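Side-chain contact in toxin secretion ATP-binding protein (Vibrio parahaemolyticus RIMD 2210633, PDB 3B79), which probably exports toxins or related proteins across the membrane at the cost of ATP, this piece being its N-terminal peptidase C39-like domain: residues Leu84-Met89 against Glu93-Thr98. Numbering follows the deposited sequence. Where two conformers were deposited one is given.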
loop_
_atom_site.group_PDB
_atom_site.type_symbol
_atom_site.label_atom_id
_atom_site.label_comp_id
_atom_site.label_asym_id
_atom_site.label_seq_id
_atom_site.Cartn_x
_atom_site.Cartn_y
_atom_site.Cartn_z
ATOM N N LEU A 84 -3.706 -0.752 -3.847
ATOM C CA LEU A 84 -4.522 -0.740 -5.052
ATOM C C LEU A 84 -4.206 -2.025 -5.802
ATOM O O LEU A 84 -3.067 -2.237 -6.269
ATOM C CB LEU A 84 -4.166 0.472 -5.950
ATOM C CG LEU A 84 -4.992 0.533 -7.237
ATOM C CD1 LEU A 84 -6.514 0.625 -6.960
ATOM C CD2 LEU A 84 -4.543 1.767 -8.095
ATOM N N ASN A 85 -5.231 -2.871 -5.939
ATOM C CA ASN A 85 -5.060 -4.155 -6.621
ATOM C C ASN A 85 -5.451 -4.080 -8.097
ATOM O O ASN A 85 -4.791 -4.697 -8.945
ATOM C CB ASN A 85 -5.938 -5.209 -5.930
ATOM C CG ASN A 85 -5.583 -5.387 -4.435
ATOM O OD1 ASN A 85 -4.730 -6.214 -4.073
ATOM N ND2 ASN A 85 -6.241 -4.689 -3.593
ATOM N N SER A 86 -6.495 -3.311 -8.424
ATOM C CA SER A 86 -6.950 -3.129 -9.814
ATOM C C SER A 86 -7.953 -1.992 -9.882
ATOM O O SER A 86 -8.514 -1.609 -8.860
ATOM C CB SER A 86 -7.569 -4.413 -10.391
ATOM O OG SER A 86 -8.782 -4.747 -9.752
ATOM N N ILE A 87 -8.180 -1.464 -11.087
ATOM C CA ILE A 87 -9.256 -0.494 -11.351
ATOM C C ILE A 87 -10.002 -0.890 -12.596
ATOM O O ILE A 87 -9.369 -1.225 -13.606
ATOM C CB ILE A 87 -8.820 1.008 -11.493
ATOM C CG1 ILE A 87 -8.247 1.549 -10.192
ATOM C CG2 ILE A 87 -9.988 1.902 -11.988
ATOM C CD1 ILE A 87 -7.696 2.993 -10.292
ATOM N N ASN A 88 -11.324 -0.896 -12.513
ATOM C CA ASN A 88 -12.163 -1.122 -13.670
ATOM C C ASN A 88 -12.843 0.204 -14.074
ATOM O O ASN A 88 -13.733 0.678 -13.380
ATOM C CB ASN A 88 -13.170 -2.240 -13.343
ATOM C CG ASN A 88 -13.980 -2.663 -14.577
ATOM O OD1 ASN A 88 -14.274 -1.832 -15.436
ATOM N ND2 ASN A 88 -14.341 -3.937 -14.658
HETATM N N MSE A 89 -12.413 0.806 -15.193
HETATM C CA MSE A 89 -12.955 2.090 -15.632
HETATM C C MSE A 89 -14.331 1.985 -16.264
HETATM O O MSE A 89 -15.011 2.999 -16.404
HETATM C CB MSE A 89 -11.977 2.818 -16.577
HETATM C CG MSE A 89 -10.687 3.301 -15.879
HETATM SE SE MSE A 89 -11.040 4.539 -14.455
HETATM C CE MSE A 89 -12.309 5.740 -15.364
ATOM N N GLU A 93 -15.078 0.897 -10.581
ATOM C CA GLU A 93 -14.848 0.219 -9.323
ATOM C C GLU A 93 -13.350 0.032 -9.183
ATOM O O GLU A 93 -12.655 -0.205 -10.175
ATOM C CB GLU A 93 -15.524 -1.154 -9.349
ATOM C CG GLU A 93 -17.063 -1.072 -9.242
ATOM C CD GLU A 93 -17.541 -0.689 -7.830
ATOM O OE1 GLU A 93 -17.136 -1.341 -6.825
ATOM O OE2 GLU A 93 -18.379 0.220 -7.738
ATOM N N ALA A 94 -12.847 0.142 -7.969
ATOM C CA ALA A 94 -11.455 -0.182 -7.678
ATOM C C ALA A 94 -11.431 -1.349 -6.730
ATOM O O ALA A 94 -12.295 -1.446 -5.843
ATOM C CB ALA A 94 -10.720 1.038 -7.034
ATOM N N GLU A 95 -10.456 -2.222 -6.899
ATOM C CA GLU A 95 -10.220 -3.263 -5.930
ATOM C C GLU A 95 -9.040 -2.826 -5.080
ATOM O O GLU A 95 -7.974 -2.473 -5.624
ATOM C CB GLU A 95 -9.929 -4.600 -6.599
ATOM C CG GLU A 95 -10.198 -5.814 -5.744
ATOM C CD GLU A 95 -11.669 -6.203 -5.687
ATOM O OE1 GLU A 95 -12.016 -7.032 -4.829
ATOM O OE2 GLU A 95 -12.486 -5.646 -6.431
ATOM N N VAL A 96 -9.283 -2.762 -3.775
ATOM C CA VAL A 96 -8.298 -2.271 -2.817
ATOM C C VAL A 96 -8.184 -3.210 -1.629
ATOM O O VAL A 96 -9.128 -3.972 -1.340
ATOM C CB VAL A 96 -8.649 -0.840 -2.289
ATOM C CG1 VAL A 96 -8.556 0.165 -3.423
ATOM C CG2 VAL A 96 -10.038 -0.842 -1.646
ATOM N N THR A 97 -7.064 -3.172 -0.911
ATOM C CA THR A 97 -6.943 -3.931 0.321
ATOM C C THR A 97 -6.696 -2.900 1.393
ATOM O O THR A 97 -5.717 -2.143 1.329
ATOM C CB THR A 97 -5.820 -4.969 0.233
ATOM O OG1 THR A 97 -5.998 -5.751 -0.948
ATOM C CG2 THR A 97 -5.811 -5.924 1.408
ATOM N N THR A 98 -7.586 -2.857 2.384
ATOM C CA THR A 98 -7.559 -1.783 3.372
ATOM C C THR A 98 -7.241 -2.326 4.751
ATOM O O THR A 98 -7.256 -3.536 4.990
ATOM C CB THR A 98 -8.904 -1.050 3.431
ATOM O OG1 THR A 98 -9.901 -1.943 3.977
ATOM C CG2 THR A 98 -9.340 -0.585 2.032
HETATM O O HOH W 1 -11.285 -3.403 -10.299
#
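The carbonyl oxygen of E95 takes two backbone bonds at once, from N85 N at 2.8 Å and from S86 N at 3.3 Å, both donors arriving from the same face of its plane. N85 ND2 adds a third, weak bond to that oxygen, but its stronger bond goes to T97 OG1, over 2.9 Å, the hydroxyl lying 16° out of the amide plane. An asparagine suits this place because its short amide can bridge a main-chain carbonyl and a side-chain hydroxyl on the next strand; with CG beside its own backbone N (chi1 -59°), the group lies across the T97 side chain at about a right angle. N85 and S86 together facing E95 make a classic beta bulge in the antiparallel hairpin of strands 80-88 and 93-97, within the six-stranded sheet of this peptidase C39-like domain. The extra residue shifts the register by one, after which regular pairing resumes: E95 N donates to S86 O, and N88 N meets E93 O nearly head-on, at a C=O...N angle of 174°. On the face carrying L84, I87, A94 and V96, A94 CB, a methyl that two larger side chains can approach, touches both I87 CG1 (4.0 Å) and L84 CD1, which also meets V96 CG1 at 4.1 Å; L113 of helix 110-116 packs on L84, A94 and V96. The other face is polar: the short S86 OG can lie 3.4 Å from E95 CB and still hold a water that bonds weakly to E93 O, while in one conformer the E95 chain bends so that OE2 bonds to S107 OG.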